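Local coordinates for protein cellobiose 2-epimerase (PDB 3VW5) that catalyses the reversible epimerization of cellobiose to 4-O-beta-D-glucosyl-D-mannose, acting on an unmodified sugar within an (alpha/alpha)6 barrel, at residues L54-N59 with M378-I383; S121-R124 with D128-A131; E191-D196 with D256-E261. The protein carries 2 engineered substitutions. All blocks are in the same frame, centred on the assembly; numbering follows the deposited sequence.

Interaction 1 (L54-N59 with M378-I383)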
loop_
_atom_site.group_PDB
_atom_site.type_symbol
_atom_site.label_atom_id
_atom_site.label_comp_id
_atom_site.label_asym_id
_atom_site.label_seq_id
_atom_site.Cartn_x
_atom_site.Cartn_y
_atom_site.Cartn_z
ATOM N N LEU A 54 -4.180 -2.912 -10.730
ATOM C CA LEU A 54 -5.654 -2.934 -10.763
ATOM C C LEU A 54 -6.224 -1.838 -9.874
ATOM O O LEU A 54 -7.066 -1.047 -10.305
ATOM C CB LEU A 54 -6.216 -4.303 -10.366
ATOM C CG LEU A 54 -7.752 -4.415 -10.321
ATOM C CD1 LEU A 54 -8.411 -3.814 -11.558
ATOM C CD2 LEU A 54 -8.245 -5.841 -10.104
ATOM N N TRP A 55 -5.748 -1.757 -8.637
ATOM C CA TRP A 55 -6.214 -0.688 -7.773
ATOM C C TRP A 55 -5.960 0.679 -8.405
ATOM O O TRP A 55 -6.799 1.577 -8.346
ATOM C CB TRP A 55 -5.583 -0.745 -6.369
ATOM C CG TRP A 55 -6.096 0.408 -5.538
ATOM C CD1 TRP A 55 -7.204 0.415 -4.745
ATOM C CD2 TRP A 55 -5.561 1.743 -5.488
ATOM N NE1 TRP A 55 -7.376 1.654 -4.180
ATOM C CE2 TRP A 55 -6.386 2.491 -4.624
ATOM C CE3 TRP A 55 -4.456 2.373 -6.079
ATOM C CZ2 TRP A 55 -6.150 3.837 -4.349
ATOM C CZ3 TRP A 55 -4.228 3.713 -5.801
ATOM C CH2 TRP A 55 -5.064 4.426 -4.949
ATOM N N PHE A 56 -4.783 0.828 -8.997
ATOM C CA PHE A 56 -4.341 2.110 -9.507
ATOM C C PHE A 56 -5.166 2.588 -10.687
ATOM O O PHE A 56 -5.605 3.743 -10.721
ATOM C CB PHE A 56 -2.888 2.025 -9.942
ATOM C CG PHE A 56 -2.451 3.180 -10.780
ATOM C CD1 PHE A 56 -2.215 4.406 -10.201
ATOM C CD2 PHE A 56 -2.284 3.037 -12.142
ATOM C CE1 PHE A 56 -1.811 5.467 -10.959
ATOM C CE2 PHE A 56 -1.863 4.098 -12.909
ATOM C CZ PHE A 56 -1.628 5.319 -12.321
ATOM N N TYR A 57 -5.368 1.712 -11.664
ATOM C CA TYR A 57 -6.153 2.116 -12.817
ATOM C C TYR A 57 -7.591 2.350 -12.426
ATOM O O TYR A 57 -8.189 3.367 -12.817
ATOM C CB TYR A 57 -6.027 1.120 -13.962
ATOM C CG TYR A 57 -4.783 1.355 -14.783
ATOM C CD1 TYR A 57 -4.568 2.584 -15.416
ATOM C CD2 TYR A 57 -3.821 0.365 -14.921
ATOM C CE1 TYR A 57 -3.440 2.810 -16.172
ATOM C CE2 TYR A 57 -2.687 0.582 -15.670
ATOM C CZ TYR A 57 -2.497 1.805 -16.294
ATOM O OH TYR A 57 -1.363 2.022 -17.041
ATOM N N SER A 58 -8.147 1.431 -11.641
ATOM C CA SER A 58 -9.518 1.614 -11.184
ATOM C C SER A 58 -9.687 3.004 -10.546
ATOM O O SER A 58 -10.645 3.712 -10.835
ATOM C CB SER A 58 -9.970 0.476 -10.245
ATOM O OG SER A 58 -9.749 -0.810 -10.821
ATOM N N ASN A 59 -8.737 3.419 -9.718
ATOM C CA ASN A 59 -8.857 4.707 -9.033
ATOM C C ASN A 59 -8.509 5.924 -9.876
ATOM O O ASN A 59 -9.033 7.025 -9.649
ATOM C CB ASN A 59 -8.049 4.712 -7.736
ATOM C CG ASN A 59 -8.796 4.062 -6.604
ATOM O OD1 ASN A 59 -9.429 4.745 -5.791
ATOM N ND2 ASN A 59 -8.762 2.728 -6.563
ATOM N N MET A 378 -0.909 8.847 -3.832
ATOM C CA MET A 378 -0.595 10.197 -3.342
ATOM C C MET A 378 -1.125 11.286 -4.278
ATOM O O MET A 378 -1.703 12.283 -3.839
ATOM C CB MET A 378 0.911 10.373 -3.149
ATOM C CG MET A 378 1.320 11.750 -2.664
ATOM S SD MET A 378 2.918 12.210 -3.355
ATOM C CE MET A 378 2.535 12.280 -5.109
ATOM N N CYS A 379 -0.920 11.093 -5.573
ATOM C CA CYS A 379 -1.387 12.073 -6.532
ATOM C C CYS A 379 -2.900 12.225 -6.403
ATOM O O CYS A 379 -3.408 13.346 -6.212
ATOM C CB CYS A 379 -0.955 11.698 -7.946
ATOM S SG CYS A 379 0.855 11.624 -8.133
ATOM N N MET A 380 -3.606 11.096 -6.450
ATOM C CA MET A 380 -5.061 11.105 -6.359
ATOM C C MET A 380 -5.582 11.637 -5.041
ATOM O O MET A 380 -6.581 12.361 -5.019
ATOM C CB MET A 380 -5.622 9.721 -6.649
ATOM C CG MET A 380 -5.178 9.240 -8.003
ATOM S SD MET A 380 -5.820 7.648 -8.496
ATOM C CE MET A 380 -4.304 6.714 -8.758
ATOM N N GLU A 381 -4.915 11.307 -3.943
ATOM C CA GLU A 381 -5.388 11.750 -2.640
ATOM C C GLU A 381 -5.249 13.255 -2.502
ATOM O O GLU A 381 -6.065 13.907 -1.846
ATOM C CB GLU A 381 -4.639 11.035 -1.514
ATOM C CG GLU A 381 -5.181 9.652 -1.157
ATOM C CD GLU A 381 -6.507 9.685 -0.378
ATOM O OE1 GLU A 381 -6.765 10.673 0.367
ATOM O OE2 GLU A 381 -7.288 8.706 -0.507
ATOM N N VAL A 382 -4.206 13.798 -3.125
ATOM C CA VAL A 382 -3.885 15.220 -3.032
ATOM C C VAL A 382 -4.915 15.983 -3.828
ATOM O O VAL A 382 -5.500 16.967 -3.354
ATOM C CB VAL A 382 -2.485 15.527 -3.602
ATOM C CG1 VAL A 382 -2.342 17.021 -3.890
ATOM C CG2 VAL A 382 -1.389 15.048 -2.649
ATOM N N ILE A 383 -5.129 15.499 -5.047
ATOM C CA ILE A 383 -6.134 16.040 -5.936
ATOM C C ILE A 383 -7.483 16.070 -5.228
ATOM O O ILE A 383 -8.157 17.100 -5.176
ATOM C CB ILE A 383 -6.241 15.186 -7.219
ATOM C CG1 ILE A 383 -5.086 15.516 -8.165
ATOM C CG2 ILE A 383 -7.590 15.401 -7.891
ATOM C CD1 ILE A 383 -4.990 14.602 -9.347
#

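Interaction 2 (S121-R124 with D128-A131)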
loop_
_atom_site.group_PDB
_atom_site.type_symbol
_atom_site.label_atom_id
_atom_site.label_comp_id
_atom_site.label_asym_id
_atom_site.label_seq_id
_atom_site.Cartn_x
_atom_site.Cartn_y
_atom_site.Cartn_z
ATOM N N SER A 121 -12.234 -1.910 -5.481
ATOM C CA SER A 121 -12.082 -0.660 -6.206
ATOM C C SER A 121 -12.540 -0.791 -7.650
ATOM O O SER A 121 -13.131 0.125 -8.202
ATOM C CB SER A 121 -10.622 -0.221 -6.156
ATOM O OG SER A 121 -10.381 0.481 -4.964
ATOM N N TYR A 122 -12.261 -1.936 -8.255
ATOM C CA TYR A 122 -12.613 -2.153 -9.646
ATOM C C TYR A 122 -14.119 -2.221 -9.768
ATOM O O TYR A 122 -14.692 -1.696 -10.726
ATOM C CB TYR A 122 -11.984 -3.429 -10.185
ATOM C CG TYR A 122 -12.389 -3.725 -11.605
ATOM C CD1 TYR A 122 -12.004 -2.891 -12.641
ATOM C CD2 TYR A 122 -13.157 -4.849 -11.908
ATOM C CE1 TYR A 122 -12.368 -3.166 -13.937
ATOM C CE2 TYR A 122 -13.528 -5.133 -13.198
ATOM C CZ TYR A 122 -13.137 -4.285 -14.214
ATOM O OH TYR A 122 -13.523 -4.564 -15.508
ATOM N N TYR A 123 -14.762 -2.843 -8.780
ATOM C CA TYR A 123 -16.220 -2.823 -8.698
ATOM C C TYR A 123 -16.754 -1.389 -8.588
ATOM O O TYR A 123 -17.634 -0.998 -9.353
ATOM C CB TYR A 123 -16.728 -3.701 -7.543
ATOM C CG TYR A 123 -18.198 -3.509 -7.217
ATOM C CD1 TYR A 123 -19.198 -3.914 -8.118
ATOM C CD2 TYR A 123 -18.587 -2.922 -6.017
ATOM C CE1 TYR A 123 -20.528 -3.735 -7.828
ATOM C CE2 TYR A 123 -19.905 -2.737 -5.716
ATOM C CZ TYR A 123 -20.878 -3.145 -6.622
ATOM O OH TYR A 123 -22.202 -2.960 -6.306
ATOM N N ARG A 124 -16.228 -0.598 -7.653
ATOM C CA ARG A 124 -16.664 0.794 -7.536
ATOM C C ARG A 124 -16.432 1.527 -8.845
ATOM O O ARG A 124 -17.029 2.560 -9.115
ATOM C CB ARG A 124 -15.923 1.515 -6.414
ATOM C CG ARG A 124 -16.239 0.985 -5.036
ATOM C CD ARG A 124 -15.534 1.801 -3.967
ATOM N NE ARG A 124 -15.879 3.215 -4.035
ATOM C CZ ARG A 124 -14.999 4.213 -3.997
ATOM N NH1 ARG A 124 -13.688 3.964 -3.908
ATOM N NH2 ARG A 124 -15.435 5.470 -4.053
ATOM N N ASP A 128 -18.630 -3.989 -12.409
ATOM C CA ASP A 128 -18.841 -5.412 -12.629
ATOM C C ASP A 128 -19.088 -6.123 -11.295
ATOM O O ASP A 128 -18.222 -6.147 -10.417
ATOM C CB ASP A 128 -17.594 -5.985 -13.308
ATOM C CG ASP A 128 -17.741 -7.437 -13.671
ATOM O OD1 ASP A 128 -16.940 -7.932 -14.505
ATOM O OD2 ASP A 128 -18.672 -8.081 -13.132
ATOM N N LYS A 129 -20.271 -6.703 -11.147
ATOM C CA LYS A 129 -20.668 -7.326 -9.887
ATOM C C LYS A 129 -19.917 -8.630 -9.598
ATOM O O LYS A 129 -19.984 -9.162 -8.493
ATOM C CB LYS A 129 -22.181 -7.565 -9.863
ATOM C CG LYS A 129 -22.928 -6.686 -8.863
ATOM C CD LYS A 129 -24.261 -6.210 -9.421
ATOM C CE LYS A 129 -25.024 -7.348 -10.123
ATOM N NZ LYS A 129 -26.073 -6.828 -11.083
ATOM N N GLU A 130 -19.217 -9.144 -10.592
ATOM C CA GLU A 130 -18.464 -10.372 -10.427
ATOM C C GLU A 130 -17.156 -10.061 -9.696
ATOM O O GLU A 130 -16.617 -10.901 -8.968
ATOM C CB GLU A 130 -18.206 -10.995 -11.797
ATOM C CG GLU A 130 -17.249 -12.163 -11.815
ATOM C CD GLU A 130 -16.911 -12.612 -13.238
ATOM O OE1 GLU A 130 -16.533 -11.755 -14.089
ATOM O OE2 GLU A 130 -17.033 -13.826 -13.520
ATOM N N ALA A 131 -16.662 -8.837 -9.887
ATOM C CA ALA A 131 -15.510 -8.342 -9.148
ATOM C C ALA A 131 -15.815 -8.234 -7.644
ATOM O O ALA A 131 -14.964 -8.549 -6.802
ATOM C CB ALA A 131 -15.048 -6.991 -9.709
#

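Interaction 3 (E191-D196 with D256-E261)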
loop_
_atom_site.group_PDB
_atom_site.type_symbol
_atom_site.label_atom_id
_atom_site.label_comp_id
_atom_site.label_asym_id
_atom_site.label_seq_id
_atom_site.Cartn_x
_atom_site.Cartn_y
_atom_site.Cartn_z
ATOM N N GLU A 191 -12.253 -0.612 2.004
ATOM C CA GLU A 191 -12.690 -0.419 0.626
ATOM C C GLU A 191 -13.879 -1.318 0.298
ATOM O O GLU A 191 -14.764 -0.915 -0.435
ATOM C CB GLU A 191 -11.524 -0.647 -0.365
ATOM C CG GLU A 191 -11.796 -0.265 -1.822
ATOM C CD GLU A 191 -11.911 1.247 -2.042
ATOM O OE1 GLU A 191 -12.100 1.679 -3.212
ATOM O OE2 GLU A 191 -11.809 2.013 -1.051
ATOM N N LEU A 192 -13.885 -2.533 0.837
ATOM C CA LEU A 192 -14.992 -3.467 0.655
ATOM C C LEU A 192 -16.243 -2.908 1.307
ATOM O O LEU A 192 -17.339 -3.118 0.822
ATOM C CB LEU A 192 -14.685 -4.820 1.298
ATOM C CG LEU A 192 -15.051 -6.081 0.507
ATOM C CD1 LEU A 192 -15.282 -7.263 1.453
ATOM C CD2 LEU A 192 -16.246 -5.853 -0.401
ATOM N N TYR A 193 -16.078 -2.204 2.420
ATOM C CA TYR A 193 -17.237 -1.665 3.116
ATOM C C TYR A 193 -17.751 -0.439 2.370
ATOM O O TYR A 193 -18.950 -0.263 2.196
ATOM C CB TYR A 193 -16.899 -1.331 4.571
ATOM C CG TYR A 193 -18.070 -0.820 5.361
ATOM C CD1 TYR A 193 -18.957 -1.700 5.982
ATOM C CD2 TYR A 193 -18.305 0.536 5.475
ATOM C CE1 TYR A 193 -20.035 -1.241 6.696
ATOM C CE2 TYR A 193 -19.382 1.017 6.190
ATOM C CZ TYR A 193 -20.248 0.121 6.805
ATOM O OH TYR A 193 -21.331 0.605 7.519
ATOM N N LYS A 194 -16.826 0.403 1.923
ATOM C CA LYS A 194 -17.161 1.541 1.079
ATOM C C LYS A 194 -17.976 1.066 -0.118
ATOM O O LYS A 194 -18.963 1.690 -0.498
ATOM C CB LYS A 194 -15.876 2.238 0.611
ATOM C CG LYS A 194 -16.074 3.350 -0.408
ATOM C CD LYS A 194 -15.249 4.566 -0.030
ATOM C CE LYS A 194 -16.112 5.830 0.046
ATOM N NZ LYS A 194 -15.356 6.996 0.620
ATOM N N ALA A 195 -17.565 -0.057 -0.694
ATOM C CA ALA A 195 -18.195 -0.569 -1.901
ATOM C C ALA A 195 -19.634 -1.065 -1.715
ATOM O O ALA A 195 -20.455 -0.934 -2.634
ATOM C CB ALA A 195 -17.343 -1.669 -2.527
ATOM N N ASP A 196 -19.940 -1.640 -0.547
ATOM C CA ASP A 196 -21.148 -2.461 -0.423
ATOM C C ASP A 196 -21.784 -2.541 0.975
ATOM O O ASP A 196 -22.789 -3.240 1.169
ATOM C CB ASP A 196 -20.847 -3.865 -0.952
ATOM C CG ASP A 196 -22.086 -4.675 -1.180
ATOM O OD1 ASP A 196 -22.774 -4.426 -2.192
ATOM O OD2 ASP A 196 -22.370 -5.570 -0.354
ATOM N N ASP A 256 -13.826 7.096 8.968
ATOM C CA ASP A 256 -14.746 7.963 8.222
ATOM C C ASP A 256 -15.723 7.131 7.403
ATOM O O ASP A 256 -16.900 7.475 7.299
ATOM C CB ASP A 256 -13.979 8.920 7.297
ATOM C CG ASP A 256 -13.275 10.027 8.060
ATOM O OD1 ASP A 256 -13.640 10.237 9.238
ATOM O OD2 ASP A 256 -12.365 10.686 7.497
ATOM N N VAL A 257 -15.222 6.041 6.824
ATOM C CA VAL A 257 -16.042 5.157 6.018
ATOM C C VAL A 257 -17.039 4.378 6.885
ATOM O O VAL A 257 -18.148 4.078 6.449
ATOM C CB VAL A 257 -15.168 4.208 5.155
ATOM C CG1 VAL A 257 -16.016 3.167 4.466
ATOM C CG2 VAL A 257 -14.379 5.013 4.127
ATOM N N LEU A 258 -16.656 4.073 8.120
ATOM C CA LEU A 258 -17.575 3.439 9.061
ATOM C C LEU A 258 -18.600 4.453 9.552
ATOM O O LEU A 258 -19.778 4.138 9.724
ATOM C CB LEU A 258 -16.818 2.820 10.239
ATOM C CG LEU A 258 -16.091 1.536 9.838
ATOM C CD1 LEU A 258 -15.290 0.944 10.979
ATOM C CD2 LEU A 258 -17.116 0.546 9.322
ATOM N N GLY A 259 -18.139 5.680 9.757
ATOM C CA GLY A 259 -19.007 6.761 10.172
ATOM C C GLY A 259 -19.395 6.712 11.634
ATOM O O GLY A 259 -20.379 7.320 12.025
ATOM N N ASP A 260 -18.633 5.979 12.442
ATOM C CA ASP A 260 -18.801 6.014 13.899
ATOM C C ASP A 260 -17.989 7.174 14.470
ATOM O O ASP A 260 -16.751 7.184 14.398
ATOM C CB ASP A 260 -18.376 4.684 14.532
ATOM C CG ASP A 260 -18.555 4.656 16.054
ATOM O OD1 ASP A 260 -18.620 3.530 16.610
ATOM O OD2 ASP A 260 -18.628 5.736 16.699
ATOM N N GLU A 261 -18.702 8.145 15.038
ATOM C CA GLU A 261 -18.112 9.393 15.506
ATOM C C GLU A 261 -17.197 9.197 16.705
ATOM O O GLU A 261 -16.237 9.946 16.888
ATOM C CB GLU A 261 -19.209 10.400 15.841
ATOM C CG GLU A 261 -20.070 10.760 14.640
ATOM C CD GLU A 261 -19.293 11.484 13.539
ATOM O OE1 GLU A 261 -19.496 11.147 12.342
ATOM O OE2 GLU A 261 -18.488 12.392 13.868
#

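Interaction 1 (L54-N59 with M378-I383)
M380 on helix 373-385 meets W55, F56 and N59 on helix 47-64 across two segments whose axes approach to 11.4 Å, with 31° between their N-to-C directions. Roughly parallel helices placed this way fit the inner ring of an (alpha/alpha)6 barrel; with 318 residues between the segments, the pair joins an early helix to the last one, consistent with closure of the ring. At that axis separation one long side chain does the bridging: M380 accounts for 99 of the 156 Å² buried between the segments. Its CG stands anti to the carbonyl carbon (chi1 -57°), and the chain runs extended toward helix 47-64 before bending at chi3. That bend carries M380 CE in among the aromatic rings, where it lies 3.4 Å from F56 CD1 and 4.2 Å from W55 CZ3, oblique to both rings. One atom back, M380 SD lies against N59, 3.8 Å from N59 CB and 3.5 Å from N59 O. Other faces of helix 373-385 are covered by helix 303-318, against M378, and by helix 2-19, against C379. The W55 ring is stacked on Y117. The N59 amide is fixed by its bonds: ND2, which also lies over the W55 ring toward its rim, has S121 OG of helix 109-126 as a second partner, and N59 ND2 donates to W55 O at 2.9 Å, reaching that oxygen from the opposite face to N59 N.

Interaction 2 (S121-R124 with D128-A131)
Y122 and Y123, consecutive on helix 109-126, both turn a ring edge to the start of helix 129-145, one to a methyl group and the other to a carbonyl oxygen. For Y122 the methyl is that of A131, whose CB lies near the ring plane, 3.6 Å from Y122 CD2. Y122 CE2 lies 4.2 Å from D128 CB, which is oblique to the ring, and ring and carboxylate planes are 56° apart. The Y123 ring offers its edge to the backbone, with D128 O near the ring plane and 3.4 Å from Y123 CD1. Next to it, Y123 CE1 lies 3.9 Å from K129 CG, in the aliphatic part of the lysine and oblique to the ring. The Y123 ring swings to this side of its helix because CG is anti to the backbone N (chi1 168°), while Y123 CB remains 4.3 Å from A131 CB. The next shell fixes the turn. D128 is the N-cap of helix 129-145, and D128 OD2 accepts from E130 N at 2.8 Å with an N-H...O angle of 162°; the donor comes from above the carboxylate plane. The hydroxyl of S126 is bonded both to Y122 O and to D128 N, tying the end of the first helix to the cap residue of the second. Farther out, Y77 of helix 67-84 stacks on the Y122 ring and also touches D128 and A131. The arrangement is an alpha-hairpin linking two consecutive helices of the (alpha/alpha)6 barrel, the second begun by the D128 N-cap.

Interaction 3 (E191-D196 with D256-E261)
The Y193 ring takes a leucine methyl on one face and a valine at its edge. L258 CD2 stands over the ring centre, 3.9 Å from the centroid of the Y193 ring and 12° off the normal, which is the geometry of a CH-pi contact; the two side chains cross at about a right angle. At the rim, V257 CG1 lies in the ring plane 3.6 Å from Y193 CD2, and V257 O, also near that plane, is 3.3 Å from Y193 CE2. Y193 reaches this position with CG anti to its backbone N (chi1 -178°), and its hydroxyl is hydrogen-bonded to E199 OE1, which holds the far end of the ring. In the (alpha/alpha)6 barrel this contact joins helix 179-196 to the C-terminal end of helix 241-258, and the CA atoms of K194 and V257 come nearest, at 6.2 Å. Helix 199-216 lies against the pair, with A202 touching both Y193 and L258. With an alanine at this position in place of the tyrosine, the L258 methyl is likely to lose its aromatic face and E199 OE1 its hydroxyl partner. The valine is shared between neighbouring residues, since V257 CG1 also meets K194 CB at 4.0 Å. Its other methyl, V257 CG2, approaches K194 NZ at 4.1 Å. The lysine gets there by bending at chi2 and chi3, its side chain lying across that of V257.

In the fold
Interactions 1, 2 and 3 sit side by side on helices 47-64, 109-126 and 179-196, and polar atoms run from one to the next. N59 ND2 lies 3.2 Å from S121 OG, a probable hydrogen bond joining interactions 1 and 2. The same hydroxyl is 2.7 Å from E191 OE1, which also takes a salt bridge from R124 NH1 at 2.9 Å, so segment 121-124 ties into segment 191-196. Interactions 1 and 3 do not touch, their nearest atoms being about 5 Å apart. Interaction 2 joins consecutive helices across a three-residue gap, whereas interactions 1 and 3 join helices far apart in the chain. In this family the sugar site probably lies in the barrel centre.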